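PDB 2PFX: uncharacterized peroxidase-related protein from Silicibacter sp., which is of unknown function but, as a peroxidase-related member of the carboxymuconolactone decarboxylase family in the AhpD-like clan, is probably an oxidoreductase. Local coordinates for residues Arg145-Leu148 and Arg149-Phe153; Met181-Ala184 and Glu185-Gly188. One frame throughout, in Å; residues are numbered along the deposited sequence.

Interaction 1 (Arg145-Leu148 and Arg149-Phe153). With ACT (acetate ion), chain C.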
ATOM      1  N   ARG A 145     -10.209   0.326  21.264  1.00  9.14           N
ATOM      2  CA  ARG A 145     -10.732   1.260  22.254  1.00 10.49           C
ATOM      3  C   ARG A 145     -10.408   0.780  23.671  1.00 13.62           C
ATOM      4  O   ARG A 145     -10.173   1.583  24.572  1.00 12.83           O
ATOM      5  CB  ARG A 145     -12.231   1.454  22.041  1.00 10.58           C
ATOM      6  CG  ARG A 145     -12.519   2.211  20.742  1.00  9.34           C
ATOM      7  CD  ARG A 145     -13.966   2.650  20.645  1.00 14.46           C
ATOM      8  NE  ARG A 145     -14.902   1.536  20.559  1.00 12.04           N
ATOM      9  CZ  ARG A 145     -15.244   0.932  19.433  1.00 13.14           C
ATOM     10  NH1 ARG A 145     -14.767   1.288  18.251  1.00 13.11           N
ATOM     11  NH2 ARG A 145     -16.097  -0.080  19.474  1.00 14.33           N
ATOM     12  N   GLU A 146     -10.373  -0.531  23.882  1.00 14.90           N
ATOM     13  CA  GLU A 146     -10.084  -1.011  25.240  1.00 12.70           C
ATOM     14  C   GLU A 146      -8.632  -0.772  25.597  1.00 10.13           C
ATOM     15  O   GLU A 146      -8.281  -0.580  26.776  1.00 13.77           O
ATOM     16  CB  GLU A 146     -10.438  -2.493  25.371  1.00 23.83           C
ATOM     17  CG  GLU A 146     -10.408  -2.985  26.827  1.00 24.79           C
ATOM     18  CD  GLU A 146     -11.363  -2.245  27.734  1.00 27.09           C
ATOM     19  OE1 GLU A 146     -12.525  -1.955  27.338  1.00 20.22           O
ATOM     20  OE2 GLU A 146     -10.943  -1.935  28.876  1.00 33.04           O
ATOM     21  N   VAL A 147      -7.769  -0.775  24.585  1.00 14.91           N
ATOM     22  CA  VAL A 147      -6.361  -0.463  24.873  1.00 12.76           C
ATOM     23  C   VAL A 147      -6.261   0.925  25.488  1.00 12.33           C
ATOM     24  O   VAL A 147      -5.549   1.188  26.455  1.00 13.89           O
ATOM     25  CB  VAL A 147      -5.458  -0.552  23.639  1.00 13.80           C
ATOM     26  CG1 VAL A 147      -4.096   0.051  23.914  1.00 14.88           C
ATOM     27  CG2 VAL A 147      -5.332  -2.017  23.214  1.00 16.19           C
ATOM     28  N   LEU A 148      -7.000   1.871  24.923  1.00 11.42           N
ATOM     29  CA  LEU A 148      -7.017   3.223  25.473  1.00  7.60           C
ATOM     30  C   LEU A 148      -7.539   3.255  26.902  1.00  9.36           C
ATOM     31  O   LEU A 148      -6.995   3.947  27.766  1.00 11.03           O
ATOM     32  CB  LEU A 148      -7.871   4.148  24.595  1.00 10.02           C
ATOM     33  CG  LEU A 148      -7.374   4.258  23.153  1.00 13.52           C
ATOM     34  CD1 LEU A 148      -8.361   5.106  22.357  1.00 13.18           C
ATOM     35  CD2 LEU A 148      -5.968   4.816  23.095  1.00 13.17           C
ATOM     36  N   ARG A 149      -8.633   2.515  27.147  1.00 11.90           N
ATOM     37  CA  ARG A 149      -9.143   2.464  28.516  0.50 10.41           C
ATOM     38  C   ARG A 149      -8.153   1.810  29.484  1.00 12.86           C
ATOM     39  O   ARG A 149      -8.108   2.203  30.655  1.00 13.90           O
ATOM     40  CB  ARG A 149     -10.456   1.696  28.590  0.50 13.67           C
ATOM     41  CG  ARG A 149     -11.559   2.338  27.751  0.50 14.12           C
ATOM     42  CD  ARG A 149     -12.946   1.783  28.018  0.50 15.60           C
ATOM     43  NE  ARG A 149     -13.232   0.593  27.240  0.50 21.87           N
ATOM     44  CZ  ARG A 149     -13.906   0.434  26.127  0.50 12.55           C
ATOM     45  NH1 ARG A 149     -14.480   1.446  25.509  0.50 19.70           N
ATOM     46  NH2 ARG A 149     -13.976  -0.804  25.661  0.50 16.75           N
ATOM     47  N   SER A 150      -7.379   0.859  28.983  1.00 12.77           N
ATOM     48  CA  SER A 150      -6.371   0.176  29.769  0.50 13.88           C
ATOM     49  C   SER A 150      -5.222   1.062  30.203  1.00 20.83           C
ATOM     50  O   SER A 150      -4.371   0.780  31.052  1.00 14.80           O
ATOM     51  CB  SER A 150      -5.845  -0.990  28.906  0.50 17.73           C
ATOM     52  OG  SER A 150      -5.510  -2.007  29.830  0.50 27.29           O
ATOM     53  N   HIS A 151      -5.155   2.251  29.603  1.00 13.33           N
ATOM     54  CA  HIS A 151      -4.154   3.216  30.010  1.00 10.88           C
ATOM     55  C   HIS A 151      -4.751   4.533  30.510  1.00 14.64           C
ATOM     56  O   HIS A 151      -4.030   5.524  30.540  1.00 11.43           O
ATOM     57  CB  HIS A 151      -3.181   3.498  28.866  1.00 11.64           C
ATOM     58  CG  HIS A 151      -2.402   2.268  28.533  1.00 14.34           C
ATOM     59  ND1 HIS A 151      -1.286   1.906  29.262  1.00 15.78           N
ATOM     60  CD2 HIS A 151      -2.570   1.344  27.578  1.00  8.46           C
ATOM     61  CE1 HIS A 151      -0.814   0.787  28.741  1.00 14.11           C
ATOM     62  NE2 HIS A 151      -1.568   0.415  27.707  1.00 14.21           N
ATOM     63  N   GLY A 152      -6.006   4.498  30.940  1.00 12.27           N
ATOM     64  CA  GLY A 152      -6.587   5.535  31.740  1.00 12.87           C
ATOM     65  C   GLY A 152      -7.505   6.481  31.007  1.00 19.81           C
ATOM     66  O   GLY A 152      -8.030   7.387  31.668  1.00 13.74           O
ATOM     67  N   PHE A 153      -7.718   6.284  29.700  1.00 15.14           N
ATOM     68  CA  PHE A 153      -8.693   7.112  28.992  1.00 12.06           C
ATOM     69  C   PHE A 153     -10.116   6.605  29.188  1.00 12.70           C
ATOM     70  O   PHE A 153     -10.389   5.414  29.040  1.00 22.01           O
ATOM     71  CB  PHE A 153      -8.390   7.145  27.491  1.00 10.93           C
ATOM     72  CG  PHE A 153      -7.040   7.767  27.183  1.00 11.55           C
ATOM     73  CD1 PHE A 153      -6.857   9.133  27.351  1.00 19.78           C
ATOM     74  CD2 PHE A 153      -5.986   6.999  26.748  1.00 11.30           C
ATOM     75  CE1 PHE A 153      -5.634   9.723  27.057  1.00 18.22           C
ATOM     76  CE2 PHE A 153      -4.773   7.574  26.426  1.00  9.65           C
ATOM     77  CZ  PHE A 153      -4.603   8.938  26.575  1.00 11.92           C
TER
HETATM   78  C   ACT C 191      -1.561   3.778  32.507  1.00 15.83           C
HETATM   79  O   ACT C 191      -0.746   3.606  31.608  1.00 14.49           O
HETATM   80  OXT ACT C 191      -2.367   2.915  32.801  1.00 14.65           O
HETATM   81  CH3 ACT C 191      -1.582   5.069  33.242  1.00 11.31           C
HETATM   82  O   HOH W   1     -16.507   1.050  22.872  1.00 18.76           O
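Glu146 and Arg149, three residues apart on one helix, show how side chains can be tied along the last turn. In the conformer of Arg149 described, one of two modelled, Arg149 NE donates to Glu146 OE1 at 2.6 Å in a salt bridge; NH2 turns to the same oxygen, so closely that the exact length is doubtful. The grip is skewed: carboxylate and guanidinium planes stand 53° apart, and NE comes from above the carboxylate plane although OE1 lies nearly in the plane of the guanidinium. Glu146 reaches this position with CG opposite the backbone N (chi1 -169°) and a bend at chi2. Arg149, bent at chi3, crosses it at about a right angle and lays one guanidinium face over Arg145 O. Water 1 accepts from Arg145 NE at 2.9 Å and only weakly from Arg149 NH1, while Glu142 forms salt bridges with both arginines and so draws the two guanidinium groups to one carboxylate.

The chain then turns off through a Schellman motif with Gly152, at positive phi, as its C-prime residue. Leu148 O takes Phe153 N and His151 N from opposite faces of its carbonyl plane, each at 3.1 Å. Phe153 CD2 meets Leu148 CB at 4.0 Å, and the His151 ring, alongside Val147, donates from ND1 to an acetate O at 2.9 Å, in the ring plane.

Leu148 touches both Phe129 of helix 121-136 and Ile158 of helix 155-178, Phe153 touches Arg122 of the former, and Arg145 NH1 bonds to Ala177 O of the second subunit.

Interaction 2 (Met181-Ala184 and Glu185-Gly188); sequences MPNA and EYHG
Backbone bonds set the bend that brings Asn183 against Tyr186: Tyr186 N donates to Asn183 O at 3.1 Å, from above the carbonyl plane, and one residue on, His187 N reaches Ala184 O weakly at 3.5 Å.

Side-chain packing follows from that bend. The Asn183 amide stands almost perpendicular to the Tyr186 ring (89°), with OD1 3.7 Å from CE2, and Pro182 CB approaches CD2 of the same ring at 4.4 Å. His187 turns the edge of its imidazole to Ala184 O, which lies 3.3 Å from CD2. A smaller alanine in place of Tyr186 would probably open a gap beside Pro182, Asn183 and Val91 of helix 87-101, leaving the Asn183 amide without its aromatic neighbour.

Water bridges add to this. Water 2 links Asn183 ND2 to Glu185 OE1, which it meets at 2.8 Å; Glu185 curls back through its bend at chi2 to receive it. Water 3 donates to Ala184 O. Hydrogen bonds to Val37 O and from Asn39 N hold both ends of the Asn183 amide, which probably fixes its rotation.

Two overlapping beta turns with helical backbone angles, Asn183-Tyr186 and Ala184-His187, thus coil the C-terminal tail into a short helix-like turn.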
HETATM    1  N   MSE A 181       0.519  27.620   2.673  0.50 10.37           N
HETATM    2  CA  MSE A 181       1.892  27.787   3.149  0.50  9.01           C
HETATM    3  C   MSE A 181       1.970  28.237   4.587  0.50  8.42           C
HETATM    4  O   MSE A 181       1.307  29.200   4.991  0.50 10.78           O
HETATM    5  CB  MSE A 181       2.571  28.811   2.229  0.50 21.45           C
HETATM    6  CG  MSE A 181       3.006  28.225   0.900  0.50 19.68           C
HETATM    7 SE   MSE A 181       4.258  26.772   1.033  0.37 21.38          SE
HETATM    8  CE  MSE A 181       5.655  27.936   1.710  0.50 13.30           C
ATOM      9  N   PRO A 182       2.776  27.573   5.404  1.00 10.78           N
ATOM     10  CA  PRO A 182       2.921  28.071   6.788  1.00 13.98           C
ATOM     11  C   PRO A 182       3.721  29.364   6.904  1.00 12.21           C
ATOM     12  O   PRO A 182       4.645  29.685   6.156  1.00 12.52           O
ATOM     13  CB  PRO A 182       3.620  26.888   7.454  1.00 11.27           C
ATOM     14  CG  PRO A 182       4.446  26.309   6.347  1.00 13.77           C
ATOM     15  CD  PRO A 182       3.569  26.366   5.125  1.00 11.23           C
ATOM     16  N   ASN A 183       3.336  30.180   7.899  1.00 10.29           N
ATOM     17  CA  ASN A 183       3.983  31.444   8.179  1.00 12.58           C
ATOM     18  C   ASN A 183       5.457  31.208   8.433  1.00 13.63           C
ATOM     19  O   ASN A 183       5.875  30.336   9.185  1.00 10.84           O
ATOM     20  CB  ASN A 183       3.389  32.152   9.404  1.00 11.22           C
ATOM     21  CG  ASN A 183       1.902  32.403   9.306  1.00 14.93           C
ATOM     22  OD1 ASN A 183       1.154  31.423   9.248  1.00 15.14           O
ATOM     23  ND2 ASN A 183       1.487  33.670   9.292  1.00 14.49           N
ATOM     24  N   ALA A 184       6.286  32.028   7.804  1.00 16.82           N
ATOM     25  CA  ALA A 184       7.727  31.793   7.883  1.00 17.44           C
ATOM     26  C   ALA A 184       8.234  31.834   9.315  1.00 11.30           C
ATOM     27  O   ALA A 184       9.247  31.199   9.606  1.00 14.65           O
ATOM     28  CB  ALA A 184       8.443  32.812   7.007  1.00 28.95           C
ATOM     29  N   GLU A 185       7.527  32.540  10.183  1.00 17.16           N
ATOM     30  CA  GLU A 185       7.990  32.726  11.548  1.00 21.51           C
ATOM     31  C   GLU A 185       8.046  31.423  12.319  1.00 18.32           C
ATOM     32  O   GLU A 185       8.853  31.308  13.240  1.00 19.26           O
ATOM     33  CB  GLU A 185       7.076  33.685  12.326  1.00 21.24           C
ATOM     34  CG  GLU A 185       7.156  35.116  11.809  1.00 35.02           C
ATOM     35  CD  GLU A 185       5.972  35.454  10.919  1.00 48.88           C
ATOM     36  OE1 GLU A 185       5.775  34.731   9.923  1.00 21.22           O
ATOM     37  OE2 GLU A 185       5.245  36.424  11.213  1.00 45.64           O
ATOM     38  N   TYR A 186       7.183  30.476  11.971  1.00  9.87           N
ATOM     39  CA  TYR A 186       7.151  29.244  12.758  1.00 10.99           C
ATOM     40  C   TYR A 186       8.462  28.485  12.841  1.00 10.39           C
ATOM     41  O   TYR A 186       8.783  27.855  13.858  1.00 15.76           O
ATOM     42  CB  TYR A 186       6.130  28.305  12.124  1.00 11.14           C
ATOM     43  CG  TYR A 186       4.676  28.551  12.456  1.00 16.40           C
ATOM     44  CD1 TYR A 186       4.189  28.621  13.747  1.00 11.48           C
ATOM     45  CD2 TYR A 186       3.737  28.703  11.423  1.00 12.76           C
ATOM     46  CE1 TYR A 186       2.849  28.838  14.021  1.00 11.85           C
ATOM     47  CE2 TYR A 186       2.406  28.917  11.696  1.00 13.30           C
ATOM     48  CZ  TYR A 186       1.949  28.987  12.991  1.00 13.90           C
ATOM     49  OH  TYR A 186       0.600  29.213  13.203  1.00 16.85           O
ATOM     50  N   HIS A 187       9.220  28.483  11.752  1.00 12.02           N
ATOM     51  CA  HIS A 187      10.312  27.547  11.573  1.00  9.60           C
ATOM     52  C   HIS A 187      11.361  27.720  12.659  1.00 14.98           C
ATOM     53  O   HIS A 187      11.903  26.734  13.150  1.00 15.57           O
ATOM     54  CB  HIS A 187      10.974  27.731  10.199  1.00 11.89           C
ATOM     55  CG  HIS A 187      10.069  27.384   9.069  1.00 13.85           C
ATOM     56  ND1 HIS A 187       9.762  26.086   8.736  1.00 10.28           N
ATOM     57  CD2 HIS A 187       9.393  28.169   8.187  1.00 24.48           C
ATOM     58  CE1 HIS A 187       8.953  26.084   7.695  1.00 14.70           C
ATOM     59  NE2 HIS A 187       8.701  27.328   7.339  1.00 15.05           N
ATOM     60  N   GLY A 188      11.647  28.964  13.017  1.00 12.18           N
ATOM     61  CA  GLY A 188      12.725  29.240  13.930  1.00 16.78           C
ATOM     62  C   GLY A 188      12.356  29.327  15.392  1.00 15.46           C
ATOM     63  O   GLY A 188      13.224  29.597  16.228  1.00 18.03           O
TER
HETATM   64  O   HOH W   2       3.171  35.532   9.285  1.00 36.61           O
HETATM   65  O   HOH W   3      11.434  31.226  11.034  1.00 23.33           O

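Overall arrangement
Followed from the N terminus, the two contacts come in series, neither nested nor crossed. Interaction 1 ends helix 142-150 and turns the chain toward helix 155-178, against helix 121-136. That long last helix then leads across the molecule to the loop of interaction 2, where the tail folds onto helix 87-101 and onto the loop between helices 21-34 and 39-44. Both are local turns, and they lie on opposite sides of the chain's centre, their own centres 36 Å apart and their nearest atoms about 25 Å apart. Each also borders a different neighbour: Arg145 meets the second subunit, whereas Met181 and His187 pack on the third.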